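Local structure of NUDIX hydrolase (Alicyclobacillus acidocaldarius subsp. acidocaldarius, 3QSJ) at residues T5-D18 and R151-L164. The protein probably hydrolyses phosphorus-containing acid anhydrides, as Nudix enzymes do with magnesium or manganese, and binds a calcium ion in the crystal. Residues are numbered along the deposited sequence; the frame is centred on the assembly and turned at random.
Sequences TDIRKAATLVVIRD and RFDTRFFLCVGQHL
R8 to I16 pairs in parallel with F152 to V160 in the mixed β-sheet of the Nudix fold, the even residues of R8–I16 giving N-H and C=O alike to the partner strand. On one face T12 CB sits over the F156 ring in a CH-pi contact, 4.2 Å from its centroid, while T12 OG1 meets T154 CG2 at 3.4 Å. Farther along, L158 CD1 packs against V14 CG1 at 3.7 Å and I16 CG2 at 3.8 Å. On the other face L13, its CG anti to the backbone N (chi1 -166°), brings CD1 to 3.8 Å from F157 CB. Past the last strand pair, in one of its two conformers, the Q162 amide replaces a backbone partner: OE1 takes D18 N through an in-plane lone pair at 2.8 Å, and NE2 returns a nearly straight bond to D18 O at 2.9 Å. I16 and L158 also touch helix 213-219; an alanine at I16 is likely to leave L158 CD1 without its CG2 and CD1 neighbours and open a gap facing A213 and A216. L13 leans on helix 72-87, which carries the calcium ligands E82 and E86. R155 continues this face, its guanidinium salt-bridged to D71 and D72, and D153 OD2 pairs with R141 NH2.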
loop_
_atom_site.group_PDB
_atom_site.type_symbol
_atom_site.label_atom_id
_atom_site.label_comp_id
_atom_site.label_asym_id
_atom_site.label_seq_id
_atom_site.Cartn_x
_atom_site.Cartn_y
_atom_site.Cartn_z
ATOM N N THR A 5 -8.039 23.570 -6.436
ATOM C CA THR A 5 -7.180 22.402 -6.352
ATOM C C THR A 5 -7.923 21.037 -6.576
ATOM O O THR A 5 -8.883 20.749 -5.883
ATOM C CB THR A 5 -6.415 22.471 -5.004
ATOM O OG1 THR A 5 -5.780 23.753 -4.876
ATOM C CG2 THR A 5 -5.370 21.427 -4.884
ATOM N N ASP A 6 -7.406 20.199 -7.479
ATOM C CA ASP A 6 -7.907 18.821 -7.689
ATOM C C ASP A 6 -7.755 18.057 -6.369
ATOM O O ASP A 6 -6.723 18.204 -5.710
ATOM C CB ASP A 6 -6.979 18.093 -8.699
ATOM C CG ASP A 6 -7.057 18.611 -10.122
ATOM O OD1 ASP A 6 -8.184 18.854 -10.603
ATOM O OD2 ASP A 6 -5.995 18.691 -10.784
ATOM N N ILE A 7 -8.739 17.229 -5.980
ATOM C CA ILE A 7 -8.585 16.360 -4.799
ATOM C C ILE A 7 -8.429 14.971 -5.409
ATOM O O ILE A 7 -9.412 14.373 -5.900
ATOM C CB ILE A 7 -9.805 16.474 -3.867
ATOM C CG1 ILE A 7 -9.925 17.891 -3.317
ATOM C CG2 ILE A 7 -9.708 15.446 -2.705
ATOM C CD1 ILE A 7 -11.419 18.156 -2.746
ATOM N N ARG A 8 -7.189 14.523 -5.492
ATOM C CA ARG A 8 -6.885 13.317 -6.259
ATOM C C ARG A 8 -7.170 12.025 -5.496
ATOM O O ARG A 8 -6.620 11.829 -4.425
ATOM C CB ARG A 8 -5.432 13.381 -6.747
ATOM C CG ARG A 8 -5.066 12.271 -7.744
ATOM C CD ARG A 8 -4.916 12.814 -9.155
ATOM N NE ARG A 8 -4.826 11.752 -10.161
ATOM C CZ ARG A 8 -3.708 11.407 -10.798
ATOM N NH1 ARG A 8 -3.725 10.436 -11.702
ATOM N NH2 ARG A 8 -2.560 12.013 -10.515
ATOM N N LYS A 9 -8.061 11.159 -6.023
ATOM C CA LYS A 9 -8.292 9.849 -5.390
ATOM C C LYS A 9 -6.993 9.002 -5.432
ATOM O O LYS A 9 -6.322 8.908 -6.485
ATOM C CB LYS A 9 -9.406 9.079 -6.103
ATOM C CG LYS A 9 -10.807 9.679 -5.777
ATOM C CD LYS A 9 -11.295 9.207 -4.426
ATOM C CE LYS A 9 -12.725 9.722 -4.189
ATOM N NZ LYS A 9 -13.607 9.461 -5.367
ATOM N N ALA A 10 -6.641 8.404 -4.293
ATOM C CA ALA A 10 -5.429 7.583 -4.143
ATOM C C ALA A 10 -5.670 6.497 -3.127
ATOM O O ALA A 10 -6.703 6.499 -2.419
ATOM C CB ALA A 10 -4.288 8.482 -3.637
ATOM N N ALA A 11 -4.697 5.576 -3.035
ATOM C CA ALA A 11 -4.773 4.511 -2.025
ATOM C C ALA A 11 -3.414 4.082 -1.675
ATOM O O ALA A 11 -2.451 4.205 -2.466
ATOM C CB ALA A 11 -5.557 3.305 -2.542
ATOM N N THR A 12 -3.313 3.593 -0.453
ATOM C CA THR A 12 -2.057 3.183 0.147
ATOM C C THR A 12 -2.221 1.825 0.807
ATOM O O THR A 12 -3.234 1.581 1.464
ATOM C CB THR A 12 -1.640 4.254 1.177
ATOM O OG1 THR A 12 -1.455 5.487 0.478
ATOM C CG2 THR A 12 -0.304 3.924 1.792
ATOM N N LEU A 13 -1.157 1.011 0.741
ATOM C CA LEU A 13 -1.175 -0.330 1.334
ATOM C C LEU A 13 -0.184 -0.405 2.457
ATOM O O LEU A 13 1.013 -0.134 2.290
ATOM C CB LEU A 13 -0.852 -1.427 0.297
ATOM C CG LEU A 13 -1.188 -2.855 0.752
ATOM C CD1 LEU A 13 -2.678 -2.963 1.123
ATOM C CD2 LEU A 13 -0.774 -3.864 -0.362
ATOM N N VAL A 14 -0.677 -0.863 3.627
ATOM C CA VAL A 14 0.128 -0.978 4.833
ATOM C C VAL A 14 0.326 -2.477 4.963
ATOM O O VAL A 14 -0.622 -3.202 5.345
ATOM C CB VAL A 14 -0.616 -0.366 6.046
ATOM C CG1 VAL A 14 0.254 -0.442 7.318
ATOM C CG2 VAL A 14 -1.035 1.086 5.758
ATOM N N VAL A 15 1.529 -2.940 4.621
ATOM C CA VAL A 15 1.834 -4.391 4.626
ATOM C C VAL A 15 2.601 -4.676 5.901
ATOM O O VAL A 15 3.695 -4.132 6.117
ATOM C CB VAL A 15 2.649 -4.782 3.364
ATOM C CG1 VAL A 15 2.835 -6.304 3.294
ATOM C CG2 VAL A 15 1.975 -4.260 2.080
ATOM N N ILE A 16 2.056 -5.546 6.728
ATOM C CA ILE A 16 2.674 -5.856 8.026
ATOM C C ILE A 16 3.004 -7.303 8.291
ATOM O O ILE A 16 2.538 -8.195 7.595
ATOM C CB ILE A 16 1.709 -5.393 9.166
ATOM C CG1 ILE A 16 0.397 -6.259 9.212
ATOM C CG2 ILE A 16 1.453 -3.890 9.109
ATOM C CD1 ILE A 16 -0.534 -5.941 10.483
ATOM N N ARG A 17 3.850 -7.533 9.300
ATOM C CA ARG A 17 4.124 -8.909 9.708
ATOM C C ARG A 17 4.444 -8.876 11.228
ATOM O O ARG A 17 4.752 -7.826 11.779
ATOM C CB ARG A 17 5.291 -9.480 8.898
ATOM C CG ARG A 17 6.625 -8.819 9.274
ATOM C CD ARG A 17 7.713 -9.227 8.294
ATOM N NE ARG A 17 9.042 -8.736 8.713
ATOM C CZ ARG A 17 10.132 -8.950 7.993
ATOM N NH1 ARG A 17 10.055 -9.637 6.849
ATOM N NH2 ARG A 17 11.320 -8.487 8.411
ATOM N N ASP A 18 4.367 -10.019 11.880
ATOM C CA ASP A 18 4.805 -10.114 13.269
ATOM C C ASP A 18 6.324 -10.188 13.216
ATOM O O ASP A 18 6.863 -11.033 12.489
ATOM C CB ASP A 18 4.244 -11.377 13.907
ATOM C CG ASP A 18 2.769 -11.255 14.252
ATOM O OD1 ASP A 18 2.322 -10.121 14.655
ATOM O OD2 ASP A 18 2.063 -12.264 14.141
ATOM N N ARG A 151 -3.517 18.044 -3.155
ATOM C CA ARG A 151 -4.404 17.339 -2.255
ATOM C C ARG A 151 -4.800 15.978 -2.794
ATOM O O ARG A 151 -4.944 15.817 -4.016
ATOM C CB ARG A 151 -5.704 18.159 -1.998
ATOM C CG ARG A 151 -5.473 19.577 -1.426
ATOM C CD ARG A 151 -6.830 20.222 -1.271
ATOM N NE ARG A 151 -7.548 19.668 -0.125
ATOM C CZ ARG A 151 -8.836 19.848 0.135
ATOM N NH1 ARG A 151 -9.595 20.588 -0.681
ATOM N NH2 ARG A 151 -9.365 19.346 1.235
ATOM N N PHE A 152 -4.935 14.989 -1.880
ATOM C CA PHE A 152 -5.361 13.652 -2.194
ATOM C C PHE A 152 -6.506 13.279 -1.305
ATOM O O PHE A 152 -6.584 13.736 -0.152
ATOM C CB PHE A 152 -4.258 12.602 -1.933
ATOM C CG PHE A 152 -3.042 12.807 -2.785
ATOM C CD1 PHE A 152 -3.014 12.347 -4.106
ATOM C CD2 PHE A 152 -1.986 13.595 -2.333
ATOM C CE1 PHE A 152 -1.942 12.664 -4.954
ATOM C CE2 PHE A 152 -0.889 13.863 -3.164
ATOM C CZ PHE A 152 -0.876 13.382 -4.460
ATOM N N ASP A 153 -7.280 12.306 -1.770
ATOM C CA ASP A 153 -8.314 11.718 -0.909
ATOM C C ASP A 153 -7.890 10.274 -0.902
ATOM O O ASP A 153 -8.085 9.562 -1.903
ATOM C CB ASP A 153 -9.666 11.906 -1.576
ATOM C CG ASP A 153 -10.834 11.327 -0.823
ATOM O OD1 ASP A 153 -10.615 10.500 0.068
ATOM O OD2 ASP A 153 -11.967 11.709 -1.129
ATOM N N THR A 154 -7.189 9.863 0.167
ATOM C CA THR A 154 -6.475 8.579 0.166
ATOM C C THR A 154 -7.125 7.519 1.023
ATOM O O THR A 154 -7.437 7.786 2.193
ATOM C CB THR A 154 -5.053 8.825 0.665
ATOM O OG1 THR A 154 -4.437 9.844 -0.161
ATOM C CG2 THR A 154 -4.188 7.496 0.622
ATOM N N ARG A 155 -7.326 6.333 0.443
ATOM C CA ARG A 155 -7.940 5.187 1.112
ATOM C C ARG A 155 -6.801 4.314 1.605
ATOM O O ARG A 155 -5.950 3.948 0.817
ATOM C CB ARG A 155 -8.827 4.401 0.140
ATOM C CG ARG A 155 -10.031 3.694 0.820
ATOM C CD ARG A 155 -11.113 4.649 1.395
ATOM N NE ARG A 155 -11.533 5.661 0.434
ATOM C CZ ARG A 155 -12.607 5.575 -0.374
ATOM N NH1 ARG A 155 -13.385 4.488 -0.354
ATOM N NH2 ARG A 155 -12.877 6.543 -1.228
ATOM N N PHE A 156 -6.786 3.954 2.885
ATOM C CA PHE A 156 -5.711 3.138 3.455
ATOM C C PHE A 156 -6.245 1.680 3.701
ATOM O O PHE A 156 -7.297 1.468 4.293
ATOM C CB PHE A 156 -5.298 3.717 4.850
ATOM C CG PHE A 156 -4.423 4.941 4.706
ATOM C CD1 PHE A 156 -3.052 4.845 4.870
ATOM C CD2 PHE A 156 -4.958 6.149 4.265
ATOM C CE1 PHE A 156 -2.205 5.971 4.657
ATOM C CE2 PHE A 156 -4.108 7.278 4.044
ATOM C CZ PHE A 156 -2.753 7.162 4.226
ATOM N N PHE A 157 -5.453 0.707 3.294
ATOM C CA PHE A 157 -5.750 -0.700 3.457
ATOM C C PHE A 157 -4.593 -1.335 4.184
ATOM O O PHE A 157 -3.402 -0.953 3.994
ATOM C CB PHE A 157 -5.951 -1.392 2.074
ATOM C CG PHE A 157 -7.203 -0.883 1.420
ATOM C CD1 PHE A 157 -8.447 -1.436 1.737
ATOM C CD2 PHE A 157 -7.142 0.138 0.483
ATOM C CE1 PHE A 157 -9.611 -0.966 1.111
ATOM C CE2 PHE A 157 -8.312 0.625 -0.118
ATOM C CZ PHE A 157 -9.545 0.147 0.296
ATOM N N LEU A 158 -4.935 -2.363 4.931
ATOM C CA LEU A 158 -3.942 -3.154 5.662
ATOM C C LEU A 158 -3.967 -4.612 5.139
ATOM O O LEU A 158 -5.050 -5.134 4.869
ATOM C CB LEU A 158 -4.371 -3.155 7.158
ATOM C CG LEU A 158 -3.459 -3.918 8.108
ATOM C CD1 LEU A 158 -2.187 -3.054 8.404
ATOM C CD2 LEU A 158 -4.165 -4.133 9.477
ATOM N N CYS A 159 -2.795 -5.275 5.067
ATOM C CA CYS A 159 -2.719 -6.708 4.760
ATOM C C CYS A 159 -1.497 -7.264 5.406
ATOM O O CYS A 159 -0.638 -6.517 5.885
ATOM C CB CYS A 159 -2.776 -7.017 3.275
ATOM S SG CYS A 159 -1.317 -6.456 2.375
ATOM N N VAL A 160 -1.451 -8.585 5.504
ATOM C CA VAL A 160 -0.337 -9.226 6.197
ATOM C C VAL A 160 0.601 -9.830 5.149
ATOM O O VAL A 160 0.135 -10.470 4.190
ATOM C CB VAL A 160 -0.906 -10.333 7.122
ATOM C CG1 VAL A 160 0.238 -11.097 7.813
ATOM C CG2 VAL A 160 -1.805 -9.710 8.157
ATOM N N GLY A 161 1.893 -9.579 5.314
ATOM C CA GLY A 161 2.901 -10.123 4.406
ATOM C C GLY A 161 3.936 -10.943 5.158
ATOM O O GLY A 161 5.131 -10.714 4.994
ATOM N N GLN A 162 3.506 -11.925 5.964
ATOM C CA GLN A 162 4.440 -12.743 6.758
ATOM C C GLN A 162 5.328 -13.620 5.865
ATOM O O GLN A 162 6.420 -14.041 6.271
ATOM C CB GLN A 162 3.630 -13.616 7.727
ATOM C CG GLN A 162 4.413 -14.089 8.950
ATOM C CD GLN A 162 4.668 -12.960 9.922
ATOM O OE1 GLN A 162 3.739 -12.244 10.339
ATOM N NE2 GLN A 162 5.940 -12.816 10.328
ATOM N N HIS A 163 4.839 -13.875 4.638
ATOM C CA HIS A 163 5.425 -14.754 3.613
ATOM C C HIS A 163 6.445 -14.057 2.695
ATOM O O HIS A 163 7.340 -14.706 2.163
ATOM C CB HIS A 163 4.295 -15.395 2.776
ATOM C CG HIS A 163 3.370 -14.420 2.095
ATOM N ND1 HIS A 163 2.724 -13.405 2.801
ATOM C CD2 HIS A 163 3.002 -14.350 0.792
ATOM C CE1 HIS A 163 1.970 -12.770 1.914
ATOM N NE2 HIS A 163 2.106 -13.292 0.687
ATOM N N LEU A 164 6.320 -12.745 2.539
ATOM C CA LEU A 164 7.158 -11.934 1.663
ATOM C C LEU A 164 8.616 -11.923 2.061
ATOM O O LEU A 164 8.965 -11.960 3.242
ATOM C CB LEU A 164 6.646 -10.464 1.611
ATOM C CG LEU A 164 5.175 -10.228 1.261
ATOM C CD1 LEU A 164 4.848 -8.743 1.276
ATOM C CD2 LEU A 164 4.789 -10.821 -0.106
HETATM O O HOH W 1 -9.626 21.714 -3.654
HETATM O O HOH W 2 -4.102 18.392 -5.988
HETATM O O HOH W 3 7.935 -11.144 5.506
#